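Local coordinates for acyl-ACP thioesterase (Bacteroides thetaiotaomicron, PDB 2ESS), which probably hydrolyses fatty acyl-ACP thioesters, releasing free fatty acids for lipid metabolism, at residues 55-60 with 117-122; 90-95 with 111-116. All coordinates share one frame; numbering follows the deposited sequence.

Contact 1: 55-60 with 117-122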
loop_
_atom_site.group_PDB
_atom_site.type_symbol
_atom_site.label_atom_id
_atom_site.label_comp_id
_atom_site.label_asym_id
_atom_site.label_seq_id
_atom_site.Cartn_x
_atom_site.Cartn_y
_atom_site.Cartn_z
ATOM N N GLU A 55 -17.443 14.922 -16.782
ATOM C CA GLU A 55 -18.672 15.102 -17.541
ATOM C C GLU A 55 -18.628 16.312 -18.453
ATOM O O GLU A 55 -19.333 16.344 -19.445
ATOM C CB GLU A 55 -19.897 15.222 -16.627
ATOM C CG GLU A 55 -20.150 13.996 -15.772
ATOM C CD GLU A 55 -21.551 14.048 -15.093
ATOM O OE1 GLU A 55 -22.556 14.316 -15.814
ATOM O OE2 GLU A 55 -21.619 13.815 -13.862
ATOM N N ASP A 56 -17.803 17.302 -18.114
ATOM C CA ASP A 56 -17.624 18.484 -18.991
ATOM C C ASP A 56 -16.286 18.559 -19.699
ATOM O O ASP A 56 -15.955 19.586 -20.273
ATOM C CB ASP A 56 -17.820 19.739 -18.181
ATOM C CG ASP A 56 -19.268 19.983 -17.882
ATOM O OD1 ASP A 56 -20.067 20.060 -18.841
ATOM O OD2 ASP A 56 -19.596 20.103 -16.689
ATOM N N ASN A 57 -15.577 17.445 -19.683
ATOM C CA ASN A 57 -14.324 17.248 -20.422
ATOM C C ASN A 57 -13.096 17.881 -19.794
ATOM O O ASN A 57 -12.144 18.231 -20.511
ATOM C CB ASN A 57 -14.407 17.662 -21.904
ATOM C CG ASN A 57 -13.640 16.709 -22.816
ATOM O OD1 ASN A 57 -13.430 15.545 -22.475
ATOM N ND2 ASN A 57 -13.243 17.196 -23.985
ATOM N N TYR A 58 -13.136 18.036 -18.474
ATOM C CA TYR A 58 -11.982 18.464 -17.698
ATOM C C TYR A 58 -11.558 17.370 -16.762
ATOM O O TYR A 58 -12.305 16.393 -16.527
ATOM C CB TYR A 58 -12.316 19.717 -16.907
ATOM C CG TYR A 58 -12.616 20.845 -17.806
ATOM C CD1 TYR A 58 -11.586 21.552 -18.408
ATOM C CD2 TYR A 58 -13.919 21.193 -18.104
ATOM C CE1 TYR A 58 -11.846 22.588 -19.268
ATOM C CE2 TYR A 58 -14.189 22.217 -18.981
ATOM C CZ TYR A 58 -13.148 22.917 -19.549
ATOM O OH TYR A 58 -13.399 23.952 -20.416
ATOM N N THR A 59 -10.339 17.507 -16.220
ATOM C CA THR A 59 -9.946 16.674 -15.094
ATOM C C THR A 59 -8.970 17.441 -14.203
ATOM O O THR A 59 -8.524 18.517 -14.563
ATOM C CB THR A 59 -9.336 15.295 -15.506
ATOM O OG1 THR A 59 -9.370 14.432 -14.381
ATOM C CG2 THR A 59 -7.860 15.445 -15.995
ATOM N N TRP A 60 -8.697 16.887 -13.032
ATOM C CA TRP A 60 -7.730 17.422 -12.091
ATOM C C TRP A 60 -6.422 16.678 -12.231
ATOM O O TRP A 60 -6.439 15.459 -12.405
ATOM C CB TRP A 60 -8.213 17.187 -10.662
ATOM C CG TRP A 60 -9.411 17.979 -10.256
ATOM C CD1 TRP A 60 -10.632 17.481 -9.900
ATOM C CD2 TRP A 60 -9.485 19.396 -10.068
ATOM N NE1 TRP A 60 -11.474 18.507 -9.534
ATOM C CE2 TRP A 60 -10.788 19.689 -9.597
ATOM C CE3 TRP A 60 -8.570 20.445 -10.210
ATOM C CZ2 TRP A 60 -11.210 20.992 -9.343
ATOM C CZ3 TRP A 60 -8.985 21.741 -9.935
ATOM C CH2 TRP A 60 -10.297 22.001 -9.517
ATOM N N ILE A 117 -7.294 20.560 -16.346
ATOM C CA ILE A 117 -6.959 20.552 -17.772
ATOM C C ILE A 117 -8.122 20.025 -18.597
ATOM O O ILE A 117 -8.878 19.143 -18.145
ATOM C CB ILE A 117 -5.675 19.717 -18.087
ATOM C CG1 ILE A 117 -5.889 18.231 -17.876
ATOM C CG2 ILE A 117 -4.482 20.165 -17.217
ATOM C CD1 ILE A 117 -4.963 17.393 -18.712
ATOM N N ASN A 118 -8.253 20.579 -19.798
ATOM C CA ASN A 118 -9.182 20.077 -20.787
ATOM C C ASN A 118 -8.690 18.732 -21.297
ATOM O O ASN A 118 -7.512 18.574 -21.631
ATOM C CB ASN A 118 -9.323 21.087 -21.921
ATOM C CG ASN A 118 -10.341 20.660 -22.941
ATOM O OD1 ASN A 118 -10.100 19.753 -23.708
ATOM N ND2 ASN A 118 -11.480 21.300 -22.939
ATOM N N LEU A 119 -9.571 17.738 -21.340
ATOM C CA LEU A 119 -9.154 16.385 -21.750
ATOM C C LEU A 119 -8.960 16.179 -23.275
ATOM O O LEU A 119 -8.338 15.206 -23.699
ATOM C CB LEU A 119 -10.153 15.353 -21.242
ATOM C CG LEU A 119 -10.260 15.112 -19.755
ATOM C CD1 LEU A 119 -11.448 14.118 -19.503
ATOM C CD2 LEU A 119 -8.959 14.576 -19.123
ATOM N N ASN A 120 -9.509 17.046 -24.102
ATOM C CA ASN A 120 -9.303 16.905 -25.534
ATOM C C ASN A 120 -7.921 17.411 -25.939
ATOM O O ASN A 120 -7.197 16.756 -26.695
ATOM C CB ASN A 120 -10.354 17.664 -26.340
ATOM C CG ASN A 120 -11.621 16.836 -26.594
ATOM O OD1 ASN A 120 -11.832 15.783 -25.991
ATOM N ND2 ASN A 120 -12.473 17.330 -27.484
ATOM N N THR A 121 -7.585 18.589 -25.441
ATOM C CA THR A 121 -6.470 19.346 -25.958
ATOM C C THR A 121 -5.249 19.183 -25.060
ATOM O O THR A 121 -4.159 19.591 -25.437
ATOM C CB THR A 121 -6.834 20.832 -25.983
ATOM O OG1 THR A 121 -7.147 21.236 -24.652
ATOM C CG2 THR A 121 -8.011 21.083 -26.884
ATOM N N ARG A 122 -5.447 18.526 -23.911
ATOM C CA ARG A 122 -4.565 18.553 -22.725
ATOM C C ARG A 122 -4.102 19.957 -22.294
ATOM O O ARG A 122 -3.073 20.111 -21.638
ATOM C CB ARG A 122 -3.408 17.520 -22.791
ATOM C CG ARG A 122 -2.538 17.506 -24.031
ATOM C CD ARG A 122 -1.721 18.803 -24.217
ATOM N NE ARG A 122 -0.758 19.102 -23.151
ATOM C CZ ARG A 122 0.475 18.595 -23.080
ATOM N NH1 ARG A 122 0.915 17.726 -23.993
ATOM N NH2 ARG A 122 1.272 18.956 -22.081
HETATM O O HOH W 1 -13.906 20.186 -24.334
#

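Contact 2: 90-95 with 111-116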
loop_
_atom_site.group_PDB
_atom_site.type_symbol
_atom_site.label_atom_id
_atom_site.label_comp_id
_atom_site.label_asym_id
_atom_site.label_seq_id
_atom_site.Cartn_x
_atom_site.Cartn_y
_atom_site.Cartn_z
ATOM N N ARG A 90 -7.188 30.850 -11.173
ATOM C CA ARG A 90 -7.575 30.610 -12.579
ATOM C C ARG A 90 -7.026 29.310 -13.128
ATOM O O ARG A 90 -7.730 28.568 -13.815
ATOM C CB ARG A 90 -7.137 31.756 -13.475
ATOM C CG ARG A 90 -7.915 33.062 -13.259
ATOM C CD ARG A 90 -9.440 32.882 -13.304
ATOM N NE ARG A 90 -9.834 32.032 -14.426
ATOM C CZ ARG A 90 -9.941 32.442 -15.686
ATOM N NH1 ARG A 90 -9.702 33.723 -15.997
ATOM N NH2 ARG A 90 -10.304 31.562 -16.635
ATOM N N LEU A 91 -5.777 29.000 -12.790
ATOM C CA LEU A 91 -5.107 27.818 -13.349
ATOM C C LEU A 91 -4.889 26.673 -12.370
ATOM O O LEU A 91 -4.645 25.534 -12.789
ATOM C CB LEU A 91 -3.759 28.255 -14.008
ATOM C CG LEU A 91 -3.909 29.320 -15.103
ATOM C CD1 LEU A 91 -2.566 29.958 -15.493
ATOM C CD2 LEU A 91 -4.622 28.726 -16.299
ATOM N N PHE A 92 -4.987 26.949 -11.068
ATOM C CA PHE A 92 -4.707 25.943 -10.042
ATOM C C PHE A 92 -5.620 26.064 -8.836
ATOM O O PHE A 92 -6.097 27.154 -8.526
ATOM C CB PHE A 92 -3.279 26.097 -9.503
ATOM C CG PHE A 92 -2.213 25.928 -10.529
ATOM C CD1 PHE A 92 -1.722 24.662 -10.843
ATOM C CD2 PHE A 92 -1.695 27.048 -11.184
ATOM C CE1 PHE A 92 -0.719 24.528 -11.791
ATOM C CE2 PHE A 92 -0.694 26.919 -12.131
ATOM C CZ PHE A 92 -0.219 25.663 -12.444
ATOM N N THR A 93 -5.802 24.948 -8.132
ATOM C CA THR A 93 -6.473 24.930 -6.842
ATOM C C THR A 93 -5.509 24.454 -5.781
ATOM O O THR A 93 -4.786 23.487 -6.007
ATOM C CB THR A 93 -7.700 24.005 -6.874
ATOM O OG1 THR A 93 -8.639 24.586 -7.766
ATOM C CG2 THR A 93 -8.344 23.873 -5.507
ATOM N N ASP A 94 -5.478 25.177 -4.666
ATOM C CA ASP A 94 -4.647 24.828 -3.513
ATOM C C ASP A 94 -5.541 24.136 -2.478
ATOM O O ASP A 94 -6.484 24.728 -1.976
ATOM C CB ASP A 94 -3.995 26.077 -2.922
ATOM C CG ASP A 94 -3.001 26.740 -3.884
ATOM O OD1 ASP A 94 -2.547 26.110 -4.888
ATOM O OD2 ASP A 94 -2.708 27.928 -3.648
ATOM N N ARG A 95 -5.243 22.879 -2.202
ATOM C CA ARG A 95 -5.913 22.090 -1.201
ATOM C C ARG A 95 -4.927 21.778 -0.068
ATOM O O ARG A 95 -3.818 21.287 -0.313
ATOM C CB ARG A 95 -6.395 20.779 -1.767
ATOM C CG ARG A 95 -6.813 19.820 -0.653
ATOM C CD ARG A 95 -7.499 18.594 -1.116
ATOM N NE ARG A 95 -8.816 18.760 -1.745
ATOM C CZ ARG A 95 -9.965 18.957 -1.126
ATOM N NH1 ARG A 95 -10.022 19.199 0.172
ATOM N NH2 ARG A 95 -11.078 19.015 -1.844
ATOM N N ARG A 111 0.283 20.724 1.940
ATOM C CA ARG A 111 -0.223 21.615 0.899
ATOM C C ARG A 111 -0.120 20.876 -0.431
ATOM O O ARG A 111 0.903 20.259 -0.702
ATOM C CB ARG A 111 0.598 22.887 0.826
ATOM C CG ARG A 111 0.420 23.812 2.006
ATOM C CD ARG A 111 1.291 25.058 1.864
ATOM N NE ARG A 111 0.834 26.012 2.854
ATOM C CZ ARG A 111 -0.102 26.928 2.670
ATOM N NH1 ARG A 111 -0.686 27.123 1.491
ATOM N NH2 ARG A 111 -0.448 27.674 3.694
ATOM N N SER A 112 -1.183 20.942 -1.234
ATOM C CA SER A 112 -1.231 20.309 -2.563
ATOM C C SER A 112 -1.718 21.343 -3.574
ATOM O O SER A 112 -2.487 22.261 -3.235
ATOM C CB SER A 112 -2.111 19.059 -2.575
ATOM O OG SER A 112 -3.480 19.310 -2.250
ATOM N N VAL A 113 -1.215 21.237 -4.800
ATOM C CA VAL A 113 -1.528 22.194 -5.876
ATOM C C VAL A 113 -1.967 21.338 -7.059
ATOM O O VAL A 113 -1.287 20.385 -7.441
ATOM C CB VAL A 113 -0.330 23.095 -6.259
ATOM C CG1 VAL A 113 -0.686 24.035 -7.479
ATOM C CG2 VAL A 113 0.216 23.868 -5.011
ATOM N N TRP A 114 -3.148 21.638 -7.558
ATOM C CA TRP A 114 -3.813 20.820 -8.590
ATOM C C TRP A 114 -4.112 21.690 -9.787
ATOM O O TRP A 114 -4.648 22.785 -9.626
ATOM C CB TRP A 114 -5.148 20.262 -8.055
ATOM C CG TRP A 114 -4.987 19.399 -6.853
ATOM C CD1 TRP A 114 -4.773 19.800 -5.568
ATOM C CD2 TRP A 114 -5.014 17.986 -6.833
ATOM N NE1 TRP A 114 -4.645 18.721 -4.771
ATOM C CE2 TRP A 114 -4.807 17.589 -5.514
ATOM C CE3 TRP A 114 -5.233 17.006 -7.811
ATOM C CZ2 TRP A 114 -4.805 16.248 -5.128
ATOM C CZ3 TRP A 114 -5.201 15.682 -7.431
ATOM C CH2 TRP A 114 -4.988 15.319 -6.109
ATOM N N ALA A 115 -3.833 21.200 -10.995
ATOM C CA ALA A 115 -4.236 21.915 -12.202
ATOM C C ALA A 115 -5.563 21.319 -12.701
ATOM O O ALA A 115 -5.854 20.180 -12.454
ATOM C CB ALA A 115 -3.175 21.815 -13.311
HETATM N N MSE A 116 -6.359 22.118 -13.384
HETATM C CA MSE A 116 -7.504 21.596 -14.151
HETATM C C MSE A 116 -7.194 21.671 -15.639
HETATM O O MSE A 116 -6.851 22.723 -16.126
HETATM C CB MSE A 116 -8.763 22.373 -13.880
HETATM C CG MSE A 116 -9.856 21.954 -14.835
HETATM SE SE MSE A 116 -11.595 22.521 -14.297
HETATM C CE MSE A 116 -11.030 24.111 -12.784
HETATM O O HOH W 2 -4.926 24.481 -15.207
#

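Contact 1: 55-60 with 117-122
Asn57 and Asn120 meet through their side-chain amides: ND2 of Asn57 gives a nearly straight bond (170°) to OD1 of Asn120 at 2.8 Å. The acceptor lies in the amide plane of Asn57; the two amide planes are 88° apart, and ND2 stands above the Asn120 carbonyl plane, not on a lone pair. The same ND2 reaches a water that also accepts from ND2 of Asn118. In the backbone, Leu119 N binds Asn57 O at 2.7 Å, and Thr59 and Ile117 form an antiparallel hydrogen-bonded pair. Beside that pair CG2 of Thr59 presses on CD2 of Leu119 at 3.4 Å, tighter than usual for two carbons. The Tyr58 ring stands almost perpendicular to the Asn118 amide, CE1 lying 3.9 Å from ND2.

Further out, chi1 of -176° swings the Asn118 amide away from its own N, and OD1 accepts from Asn120 N at 2.8 Å in an Asx turn and from Thr121 N on the opposite face. A Schellman motif with Asn57 as C-prime residue leads into strand 58-69. Directional amide and backbone bonds thus carry the pairing past its last regular bridge at the surface, with Thr59-Leu119 as its apolar part.

Contact 2: 90-95 with 111-116
The beta hairpin of strands 92-100 and 106-118 supplies this contact, within the N-terminal HotDog-family region. Strand axes 4.6 Å apart at closest, with N-to-C directions 153° apart, establish a twisted antiparallel pairing. Thr93 with Trp114 and Arg95 with Ser112 are the hydrogen-bonded pairs; Thr93 N and Trp114 O, for example, are 2.9 Å apart.

Arg95 O takes two donors from one residue, Ser112 N and Ser112 OG, both at 2.8 Å. Ser112 OG, placed between its backbone N and carbonyl carbon (chi1 62°), also accepts from Trp114 NE1 at 2.8 Å, a bond close to the indole plane that helps set the ring's rotation. Thr93 O lies at the edge of that ring, in its plane. The Arg95 guanidinium turns elsewhere, to Thr83, His42 and a bound methylpentanediol, probably from the crystallisation liquor.

On the face opposite Trp114 and Arg95, Phe92 CD1 meets Val113 CG1 at 3.6 Å, and the ring also touches Ala115. Asp94 lies alongside Val113, its OD1 3.6 Å from Val113 CG2. At the end of the pairing a water donates to both Leu91 O and Met116 O, spanning the backbones. Trp114 also packs on Leu36 of helix 28-45, as Arg95 does on Ala39, so the sheet face bearing them is turned to that helix, an arrangement characteristic of the HotDog fold, whose antiparallel sheet wraps a long helix.

Strand 106-118 carries both contacts, pairing with strand 92-100 in contact 2 and with strand 58-69 in contact 1; it therefore sits between these two in the antiparallel sheet. Along the chain the order is 55-60, 90-95, 111-116, 117-122, so contact 1 brackets contact 2. Their centres are about 15 Å apart, and they touch through Trp60, whose CE3 lies 3.5 Å from Ala115 O. Contact 1 lies at the surface, where strand 58-69 begins and strand 106-118 ends; contact 2 is partly buried. The side chains of Thr59 (contact 1) and Trp114 (contact 2) lie about 10 and 9 Å from a bound calcium ion. Together they tie three neighbouring strands of the N-terminal HotDog-family region into one continuous sheet.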